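Local coordinates for protein N-acetylmuramoyl-L-alanine amidase XlyA (Bacillus subtilis, PDB 3RDR) that hydrolyses the amide link between N-acetylmuramoyl residues and L-amino acids in cell-wall glycopeptides, here represented by its zinc-binding catalytic domain, at residues A[9-14]-A[68-73]; A[20-25]-A[77-82]; A[58-63]-A[72-77]. One frame throughout, in Å; residues are numbered along the deposited sequence.

Contact 1 (A[9-14]-A[68-73])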
loop_
_atom_site.group_PDB
_atom_site.type_symbol
_atom_site.label_atom_id
_atom_site.label_comp_id
_atom_site.label_asym_id
_atom_site.label_seq_id
_atom_site.Cartn_x
_atom_site.Cartn_y
_atom_site.Cartn_z
ATOM N N GLN A 9 -13.892 -1.762 1.683
ATOM C CA GLN A 9 -13.668 -1.815 0.243
ATOM C C GLN A 9 -14.412 -0.682 -0.454
ATOM O O GLN A 9 -15.617 -0.502 -0.268
ATOM C CB GLN A 9 -14.120 -3.164 -0.321
ATOM C CG GLN A 9 -13.390 -4.349 0.291
ATOM C CD GLN A 9 -13.752 -5.665 -0.364
ATOM O OE1 GLN A 9 -14.928 -5.952 -0.599
ATOM N NE2 GLN A 9 -12.744 -6.480 -0.653
ATOM N N ASP A 10 -13.674 0.088 -1.244
ATOM C CA ASP A 10 -14.234 1.214 -1.978
ATOM C C ASP A 10 -13.372 1.363 -3.225
ATOM O O ASP A 10 -12.582 2.299 -3.362
ATOM C CB ASP A 10 -14.186 2.469 -1.103
ATOM C CG ASP A 10 -14.846 3.661 -1.753
ATOM O OD1 ASP A 10 -15.803 3.467 -2.527
ATOM O OD2 ASP A 10 -14.413 4.801 -1.477
ATOM N N PHE A 11 -13.546 0.410 -4.132
ATOM C CA PHE A 11 -12.784 0.340 -5.368
ATOM C C PHE A 11 -12.859 1.518 -6.320
ATOM O O PHE A 11 -13.864 2.229 -6.401
ATOM C CB PHE A 11 -13.164 -0.929 -6.143
ATOM C CG PHE A 11 -12.785 -2.212 -5.449
ATOM C CD1 PHE A 11 -13.118 -3.443 -6.015
ATOM C CD2 PHE A 11 -12.111 -2.195 -4.228
ATOM C CE1 PHE A 11 -12.786 -4.636 -5.376
ATOM C CE2 PHE A 11 -11.775 -3.378 -3.582
ATOM C CZ PHE A 11 -12.112 -4.604 -4.155
ATOM N N ILE A 12 -11.757 1.706 -7.035
ATOM C CA ILE A 12 -11.633 2.733 -8.050
ATOM C C ILE A 12 -12.511 2.165 -9.163
ATOM O O ILE A 12 -12.494 0.957 -9.406
ATOM C CB ILE A 12 -10.172 2.824 -8.538
ATOM C CG1 ILE A 12 -9.290 3.415 -7.432
ATOM C CG2 ILE A 12 -10.093 3.639 -9.813
ATOM C CD1 ILE A 12 -7.796 3.237 -7.675
ATOM N N PRO A 13 -13.294 3.012 -9.850
ATOM C CA PRO A 13 -14.139 2.454 -10.913
ATOM C C PRO A 13 -13.400 1.782 -12.068
ATOM O O PRO A 13 -12.339 2.234 -12.506
ATOM C CB PRO A 13 -14.973 3.659 -11.362
ATOM C CG PRO A 13 -14.078 4.828 -11.064
ATOM C CD PRO A 13 -13.502 4.465 -9.715
ATOM N N VAL A 14 -13.977 0.686 -12.550
ATOM C CA VAL A 14 -13.419 -0.065 -13.668
ATOM C C VAL A 14 -13.239 0.874 -14.855
ATOM O O VAL A 14 -14.086 1.722 -15.111
ATOM C CB VAL A 14 -14.366 -1.219 -14.068
ATOM C CG1 VAL A 14 -13.927 -1.837 -15.389
ATOM C CG2 VAL A 14 -14.382 -2.273 -12.970
ATOM N N ILE A 68 -8.555 0.544 7.473
ATOM C CA ILE A 68 -7.886 0.235 6.217
ATOM C C ILE A 68 -8.900 0.289 5.080
ATOM O O ILE A 68 -10.006 -0.236 5.207
ATOM C CB ILE A 68 -7.282 -1.189 6.254
ATOM C CG1 ILE A 68 -6.245 -1.295 7.371
ATOM C CG2 ILE A 68 -6.647 -1.529 4.912
ATOM C CD1 ILE A 68 -5.783 -2.713 7.630
ATOM N N TYR A 69 -8.523 0.935 3.981
ATOM C CA TYR A 69 -9.380 1.034 2.808
ATOM C C TYR A 69 -8.703 0.298 1.658
ATOM O O TYR A 69 -7.488 0.397 1.489
ATOM C CB TYR A 69 -9.603 2.497 2.405
ATOM C CG TYR A 69 -10.838 3.132 3.009
ATOM C CD1 TYR A 69 -10.888 3.466 4.367
ATOM C CD2 TYR A 69 -11.967 3.382 2.226
ATOM C CE1 TYR A 69 -12.034 4.032 4.927
ATOM C CE2 TYR A 69 -13.119 3.949 2.775
ATOM C CZ TYR A 69 -13.146 4.270 4.125
ATOM O OH TYR A 69 -14.284 4.820 4.671
ATOM N N GLN A 70 -9.487 -0.445 0.882
ATOM C CA GLN A 70 -8.961 -1.185 -0.267
ATOM C C GLN A 70 -9.511 -0.513 -1.523
ATOM O O GLN A 70 -10.721 -0.365 -1.680
ATOM C CB GLN A 70 -9.402 -2.648 -0.219
ATOM C CG GLN A 70 -8.640 -3.554 -1.175
ATOM C CD GLN A 70 -9.215 -4.959 -1.222
ATOM O OE1 GLN A 70 -9.761 -5.446 -0.237
ATOM N NE2 GLN A 70 -9.081 -5.618 -2.362
ATOM N N HIS A 71 -8.610 -0.121 -2.416
ATOM C CA HIS A 71 -8.979 0.584 -3.632
ATOM C C HIS A 71 -8.988 -0.290 -4.878
ATOM O O HIS A 71 -9.530 0.097 -5.912
ATOM C CB HIS A 71 -7.999 1.738 -3.844
ATOM C CG HIS A 71 -7.625 2.448 -2.582
ATOM N ND1 HIS A 71 -8.483 3.304 -1.925
ATOM C CD2 HIS A 71 -6.491 2.409 -1.841
ATOM C CE1 HIS A 71 -7.894 3.763 -0.835
ATOM N NE2 HIS A 71 -6.685 3.235 -0.761
ATOM N N LEU A 72 -8.386 -1.468 -4.774
ATOM C CA LEU A 72 -8.277 -2.383 -5.902
ATOM C C LEU A 72 -8.414 -3.830 -5.445
ATOM O O LEU A 72 -8.055 -4.169 -4.313
ATOM C CB LEU A 72 -6.897 -2.221 -6.548
ATOM C CG LEU A 72 -6.557 -1.401 -7.795
ATOM C CD1 LEU A 72 -7.559 -0.306 -8.071
ATOM C CD2 LEU A 72 -5.155 -0.845 -7.610
ATOM N N PRO A 73 -8.950 -4.702 -6.317
ATOM C CA PRO A 73 -9.091 -6.111 -5.942
ATOM C C PRO A 73 -7.684 -6.702 -6.014
ATOM O O PRO A 73 -6.864 -6.240 -6.808
ATOM C CB PRO A 73 -10.025 -6.665 -7.022
ATOM C CG PRO A 73 -9.702 -5.817 -8.217
ATOM C CD PRO A 73 -9.617 -4.431 -7.605
HETATM O O HOH W 1 -10.580 4.206 -3.562
#
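Q9 and Q70 form a parallel beta bridge with their CA atoms 4.8 Å apart, beyond which the chain of 9-14 drifts off the strand while two backbone bonds, D10 N to Q70 O and I12 N to H71 O, still hold it to 68-73. The two glutamines lie side by side on one face of the sheet and point the same way. Q9 NE2 donates to Q70 OE1 at 3.2 Å in a nearly straight bond (172°); the amides are turned 69° apart, and the donor lies well above the carbonyl plane of Q70 although the acceptor is in the amide plane of Q9. Q70 NE2 in turn gives a short bond of 2.6 Å to L72 O, so the amide is held at both ends and its flip is set. With CG anti to its carbonyl carbon (chi1 -65°), F11 swings its ring alongside the Q70 chain. Q70 O meets the edge of this ring in its plane, and P73 CD sits over one face, 4.1 Å from the centroid, in a CH-pi contact. I12 CD1 touches L72 CD1 at 3.6 Å. A water bridges D10 O and H71 ND1, while H71 NE2 is hydrogen-bonded to T62 OG1 and the D10 carboxylate turns to a salt bridge with K51. In the mixed sheet, strand 68-70 lies between the edge strand 7-9 and strand 61-63, and helix 43-50 packs against Y69 and H71.

Contact 2 (A[20-25]-A[77-82])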
loop_
_atom_site.group_PDB
_atom_site.type_symbol
_atom_site.label_atom_id
_atom_site.label_comp_id
_atom_site.label_asym_id
_atom_site.label_seq_id
_atom_site.Cartn_x
_atom_site.Cartn_y
_atom_site.Cartn_z
ATOM N N PRO A 20 -5.629 0.134 -14.271
ATOM C CA PRO A 20 -5.212 -0.571 -15.488
ATOM C C PRO A 20 -5.885 -1.926 -15.646
ATOM O O PRO A 20 -6.158 -2.359 -16.764
ATOM C CB PRO A 20 -3.692 -0.672 -15.327
ATOM C CG PRO A 20 -3.504 -0.669 -13.835
ATOM C CD PRO A 20 -4.470 0.398 -13.401
ATOM N N GLY A 21 -6.133 -2.595 -14.525
ATOM C CA GLY A 21 -6.809 -3.881 -14.564
ATOM C C GLY A 21 -6.091 -5.095 -15.127
ATOM O O GLY A 21 -6.747 -5.999 -15.644
ATOM N N TYR A 22 -4.763 -5.141 -15.047
ATOM C CA TYR A 22 -4.053 -6.316 -15.546
ATOM C C TYR A 22 -4.160 -7.417 -14.502
ATOM O O TYR A 22 -4.066 -7.150 -13.301
ATOM C CB TYR A 22 -2.577 -6.010 -15.797
ATOM C CG TYR A 22 -2.327 -5.156 -17.012
ATOM C CD1 TYR A 22 -2.622 -5.625 -18.296
ATOM C CD2 TYR A 22 -1.804 -3.869 -16.880
ATOM C CE1 TYR A 22 -2.402 -4.827 -19.421
ATOM C CE2 TYR A 22 -1.582 -3.068 -17.991
ATOM C CZ TYR A 22 -1.882 -3.547 -19.259
ATOM O OH TYR A 22 -1.668 -2.737 -20.350
ATOM N N ALA A 23 -4.369 -8.651 -14.958
ATOM C CA ALA A 23 -4.476 -9.782 -14.045
ATOM C C ALA A 23 -3.181 -9.890 -13.253
ATOM O O ALA A 23 -2.086 -9.731 -13.803
ATOM C CB ALA A 23 -4.718 -11.070 -14.822
ATOM N N MET A 24 -3.308 -10.163 -11.961
ATOM C CA MET A 24 -2.134 -10.284 -11.112
ATOM C C MET A 24 -2.222 -11.417 -10.105
ATOM O O MET A 24 -3.259 -11.645 -9.492
ATOM C CB MET A 24 -1.885 -8.968 -10.352
ATOM C CG MET A 24 -0.741 -9.041 -9.329
ATOM S SD MET A 24 -0.448 -7.503 -8.395
ATOM C CE MET A 24 -1.628 -7.671 -7.042
ATOM N N THR A 25 -1.111 -12.124 -9.960
ATOM C CA THR A 25 -0.957 -13.196 -8.990
ATOM C C THR A 25 0.225 -12.637 -8.193
ATOM O O THR A 25 1.384 -12.855 -8.544
ATOM C CB THR A 25 -0.578 -14.533 -9.672
ATOM O OG1 THR A 25 -1.682 -14.989 -10.467
ATOM C CG2 THR A 25 -0.248 -15.597 -8.629
ATOM N N ASN A 77 -3.462 -5.350 -10.845
ATOM C CA ASN A 77 -2.276 -4.567 -10.501
ATOM C C ASN A 77 -2.614 -3.096 -10.294
ATOM O O ASN A 77 -3.718 -2.640 -10.605
ATOM C CB ASN A 77 -1.227 -4.657 -11.614
ATOM C CG ASN A 77 -1.550 -3.746 -12.791
ATOM O OD1 ASN A 77 -2.581 -3.902 -13.451
ATOM N ND2 ASN A 77 -0.672 -2.780 -13.051
ATOM N N GLY A 78 -1.645 -2.358 -9.769
ATOM C CA GLY A 78 -1.813 -0.933 -9.561
ATOM C C GLY A 78 -0.570 -0.284 -10.135
ATOM O O GLY A 78 0.371 -0.986 -10.483
ATOM N N TRP A 79 -0.567 1.037 -10.267
ATOM C CA TRP A 79 0.603 1.756 -10.773
ATOM C C TRP A 79 1.195 2.468 -9.560
ATOM O O TRP A 79 0.713 3.533 -9.183
ATOM C CB TRP A 79 0.186 2.800 -11.812
ATOM C CG TRP A 79 -0.342 2.242 -13.107
ATOM C CD1 TRP A 79 -1.414 2.706 -13.813
ATOM C CD2 TRP A 79 0.218 1.173 -13.885
ATOM N NE1 TRP A 79 -1.556 1.999 -14.980
ATOM C CE2 TRP A 79 -0.569 1.052 -15.052
ATOM C CE3 TRP A 79 1.308 0.309 -13.711
ATOM C CZ2 TRP A 79 -0.305 0.102 -16.042
ATOM C CZ3 TRP A 79 1.574 -0.636 -14.693
ATOM C CH2 TRP A 79 0.768 -0.733 -15.847
ATOM N N HIS A 80 2.235 1.901 -8.951
ATOM C CA HIS A 80 2.800 2.520 -7.754
ATOM C C HIS A 80 4.284 2.288 -7.496
ATOM O O HIS A 80 4.913 3.080 -6.794
ATOM C CB HIS A 80 2.018 2.034 -6.534
ATOM C CG HIS A 80 2.052 0.547 -6.361
ATOM N ND1 HIS A 80 3.026 -0.096 -5.627
ATOM C CD2 HIS A 80 1.280 -0.430 -6.896
ATOM C CE1 HIS A 80 2.855 -1.403 -5.721
ATOM N NE2 HIS A 80 1.802 -1.632 -6.485
ATOM N N ALA A 81 4.838 1.215 -8.056
ATOM C CA ALA A 81 6.240 0.863 -7.837
ATOM C C ALA A 81 7.249 1.604 -8.712
ATOM O O ALA A 81 8.438 1.633 -8.398
ATOM C CB ALA A 81 6.418 -0.646 -7.997
ATOM N N GLY A 82 6.778 2.186 -9.813
ATOM C CA GLY A 82 7.662 2.925 -10.697
ATOM C C GLY A 82 8.644 2.095 -11.504
ATOM O O GLY A 82 9.681 2.605 -11.929
HETATM O O HOH W 2 -6.226 -2.325 -11.782
#
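P20 lies flat over the indole of W79, the pyrrolidine and the ring system sliding past each other in opposite directions. Its CG stands over the five-membered ring, 3.8 Å from the centroid and 24° off the normal, a CH-pi contact, while CB reaches along to W79 CZ2 at 3.5 Å. Y22 comes to the same indole differently: W79 CZ2 lies in the plane of the phenol ring, at its edge, 3.9 Å from Y22 CE2. N77 stands beside Y22, pointing the same way, with the amide and ring planes 43° apart, while P20 crosses it obliquely. The CG of N77 falls between the backbone N and the carbonyl carbon (chi1 79°), which carries OD1 to the backbone of 20-25. There OD1 accepts Y22 N at 3.0 Å, nearly along the C=O axis, and the N77 backbone N gives a bond back to Y22 O at 3.1 Å; both bonds are bent at the hydrogen. Through OD1 and its backbone N, N77 thus joins two loops of this T7 lysozyme-fold amidase, those ahead of strand 28-33 and of helix 87-90. A water spans G21 N and N77 O. R90 makes a cation-pi contact with the Y22 ring, and farther along 77-82, H80 ND1 is hydrogen-bonded to the zinc ligand H32.

Contact 3 (A[58-63]-A[72-77])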
loop_
_atom_site.group_PDB
_atom_site.type_symbol
_atom_site.label_atom_id
_atom_site.label_comp_id
_atom_site.label_asym_id
_atom_site.label_seq_id
_atom_site.Cartn_x
_atom_site.Cartn_y
_atom_site.Cartn_z
ATOM N N SER A 58 -1.974 4.403 -8.333
ATOM C CA SER A 58 -2.914 3.582 -7.579
ATOM C C SER A 58 -2.222 2.432 -6.868
ATOM O O SER A 58 -1.199 1.924 -7.328
ATOM C CB SER A 58 -4.002 3.020 -8.502
ATOM O OG SER A 58 -3.453 2.092 -9.423
ATOM N N TRP A 59 -2.790 2.037 -5.736
ATOM C CA TRP A 59 -2.270 0.936 -4.942
ATOM C C TRP A 59 -3.473 0.226 -4.329
ATOM O O TRP A 59 -4.606 0.700 -4.451
ATOM C CB TRP A 59 -1.303 1.454 -3.868
ATOM C CG TRP A 59 -1.876 2.531 -3.030
ATOM C CD1 TRP A 59 -2.528 2.387 -1.841
ATOM C CD2 TRP A 59 -1.884 3.934 -3.327
ATOM N NE1 TRP A 59 -2.940 3.613 -1.379
ATOM C CE2 TRP A 59 -2.559 4.580 -2.271
ATOM C CE3 TRP A 59 -1.384 4.708 -4.383
ATOM C CZ2 TRP A 59 -2.748 5.967 -2.236
ATOM C CZ3 TRP A 59 -1.572 6.090 -4.349
ATOM C CH2 TRP A 59 -2.250 6.702 -3.280
ATOM N N HIS A 60 -3.231 -0.894 -3.658
ATOM C CA HIS A 60 -4.319 -1.696 -3.106
ATOM C C HIS A 60 -4.901 -1.320 -1.747
ATOM O O HIS A 60 -6.123 -1.316 -1.581
ATOM C CB HIS A 60 -3.868 -3.161 -3.090
ATOM C CG HIS A 60 -3.302 -3.617 -4.397
ATOM N ND1 HIS A 60 -4.066 -4.226 -5.371
ATOM C CD2 HIS A 60 -2.063 -3.476 -4.926
ATOM C CE1 HIS A 60 -3.324 -4.436 -6.443
ATOM N NE2 HIS A 60 -2.105 -3.989 -6.201
ATOM N N PHE A 61 -4.039 -1.001 -0.787
ATOM C CA PHE A 61 -4.489 -0.668 0.565
ATOM C C PHE A 61 -3.875 0.604 1.153
ATOM O O PHE A 61 -2.676 0.855 1.006
ATOM C CB PHE A 61 -4.130 -1.802 1.534
ATOM C CG PHE A 61 -4.848 -3.102 1.285
ATOM C CD1 PHE A 61 -6.171 -3.271 1.673
ATOM C CD2 PHE A 61 -4.166 -4.186 0.738
ATOM C CE1 PHE A 61 -6.804 -4.505 1.530
ATOM C CE2 PHE A 61 -4.793 -5.423 0.591
ATOM C CZ PHE A 61 -6.114 -5.581 0.990
ATOM N N THR A 62 -4.701 1.397 1.826
ATOM C CA THR A 62 -4.218 2.585 2.516
ATOM C C THR A 62 -4.545 2.301 3.980
ATOM O O THR A 62 -5.678 1.943 4.315
ATOM C CB THR A 62 -4.913 3.874 2.067
ATOM O OG1 THR A 62 -4.645 4.103 0.677
ATOM C CG2 THR A 62 -4.369 5.064 2.874
ATOM N N VAL A 63 -3.545 2.443 4.840
ATOM C CA VAL A 63 -3.694 2.157 6.260
ATOM C C VAL A 63 -3.459 3.371 7.157
ATOM O O VAL A 63 -2.445 4.048 7.020
ATOM C CB VAL A 63 -2.672 1.060 6.699
ATOM C CG1 VAL A 63 -2.904 0.665 8.161
ATOM C CG2 VAL A 63 -2.766 -0.155 5.787
ATOM N N LEU A 72 -8.386 -1.468 -4.774
ATOM C CA LEU A 72 -8.277 -2.383 -5.902
ATOM C C LEU A 72 -8.414 -3.830 -5.445
ATOM O O LEU A 72 -8.055 -4.169 -4.313
ATOM C CB LEU A 72 -6.897 -2.221 -6.548
ATOM C CG LEU A 72 -6.557 -1.401 -7.795
ATOM C CD1 LEU A 72 -7.559 -0.306 -8.071
ATOM C CD2 LEU A 72 -5.155 -0.845 -7.610
ATOM N N PRO A 73 -8.950 -4.702 -6.317
ATOM C CA PRO A 73 -9.091 -6.111 -5.942
ATOM C C PRO A 73 -7.684 -6.702 -6.014
ATOM O O PRO A 73 -6.864 -6.240 -6.808
ATOM C CB PRO A 73 -10.025 -6.665 -7.022
ATOM C CG PRO A 73 -9.702 -5.817 -8.217
ATOM C CD PRO A 73 -9.617 -4.431 -7.605
ATOM N N LEU A 74 -7.397 -7.711 -5.197
ATOM C CA LEU A 74 -6.062 -8.296 -5.190
ATOM C C LEU A 74 -5.664 -9.113 -6.421
ATOM O O LEU A 74 -4.535 -9.601 -6.500
ATOM C CB LEU A 74 -5.866 -9.125 -3.916
ATOM C CG LEU A 74 -6.117 -8.335 -2.623
ATOM C CD1 LEU A 74 -5.621 -9.143 -1.434
ATOM C CD2 LEU A 74 -5.400 -6.987 -2.679
ATOM N N ASN A 75 -6.573 -9.266 -7.380
ATOM C CA ASN A 75 -6.243 -10.000 -8.601
ATOM C C ASN A 75 -5.930 -9.040 -9.751
ATOM O O ASN A 75 -5.836 -9.451 -10.906
ATOM C CB ASN A 75 -7.376 -10.959 -9.006
ATOM C CG ASN A 75 -8.742 -10.293 -9.034
ATOM O OD1 ASN A 75 -8.932 -9.247 -9.649
ATOM N ND2 ASN A 75 -9.708 -10.915 -8.373
ATOM N N GLU A 76 -5.759 -7.761 -9.414
ATOM C CA GLU A 76 -5.430 -6.715 -10.386
ATOM C C GLU A 76 -4.208 -5.925 -9.908
ATOM O O GLU A 76 -3.954 -5.836 -8.709
ATOM C CB GLU A 76 -6.606 -5.752 -10.561
ATOM C CG GLU A 76 -7.710 -6.247 -11.484
ATOM C CD GLU A 76 -8.830 -5.230 -11.643
ATOM O OE1 GLU A 76 -8.545 -4.014 -11.590
ATOM O OE2 GLU A 76 -9.991 -5.638 -11.835
ATOM N N ASN A 77 -3.462 -5.350 -10.845
ATOM C CA ASN A 77 -2.276 -4.567 -10.501
ATOM C C ASN A 77 -2.614 -3.096 -10.294
ATOM O O ASN A 77 -3.718 -2.640 -10.605
ATOM C CB ASN A 77 -1.227 -4.657 -11.614
ATOM C CG ASN A 77 -1.550 -3.746 -12.791
ATOM O OD1 ASN A 77 -2.581 -3.902 -13.451
ATOM N ND2 ASN A 77 -0.672 -2.780 -13.051
#
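The hairpin of the amidase sheet formed by antiparallel strands 61-63 and 68-70 supplies the setting of this contact: 58-63 runs into and includes the first strand, and 72-77 follows the second. P73 to E76 make a type I beta turn, closed by E76 N to P73 O, which brings L74 back beside the start of the hairpin. H60 lies at the centre. Its CG is anti to the carbonyl carbon (chi1 -50°), which directs the imidazole toward the turn, and the L72 side chain crosses it at about a right angle. L72 CD2 stands over one face of the ring, offset toward its rim, whereas L72 CB approaches H60 ND1 at 3.7 Å. The same CD2 methyl also rests on W59 O at 3.6 Å and on S58 OG at 3.8 Å, so one leucine branch packs against three consecutive residues. P73 O lies at the edge of the imidazole, in its plane, 3.7 Å from H60 ND1. Farther along, L74 CD2 meets F61 CE2 at 3.7 Å, again with the side chains crossing at about a right angle; F61 continues onto helix 105-122 through L115 and L119. W59 points away from the turn, and its indole NE1 gives a bond of 2.7 Å to T62 OG1, with the hydroxyl close to the ring plane. That oxygen is shared with H71 NE2, and S58 OG with N18 O and W79 N. The chemistry of the interface is therefore divided: the polar ends of S58 and W59 are spent on partners away from the turn, while leucine methyls make the contacts across the interface. As modelled, H60 ND1 is buried without a polar partner, but the orientation of the ring is doubtful.

In the fold
From the N terminus, the chain leaves edge strand 7-9 and runs through a long loop that carries the first segments of contacts 1 and 2 in turn. Contact 1 closes when strand 68-70 returns to 9-14, and contact 2 when 77-82 reaches 20-25; because their segments alternate along the chain, these two closures cross. Contact 3, between 58-63 and 72-77, is a short local closure round the hairpin and nests inside the loop of contact 2. It shares L72 and P73 with contact 1 and N77 with contact 2. Together they tie the long N-terminal loop to the hairpin and to the loop before helix 87-90, which approaches the zinc site.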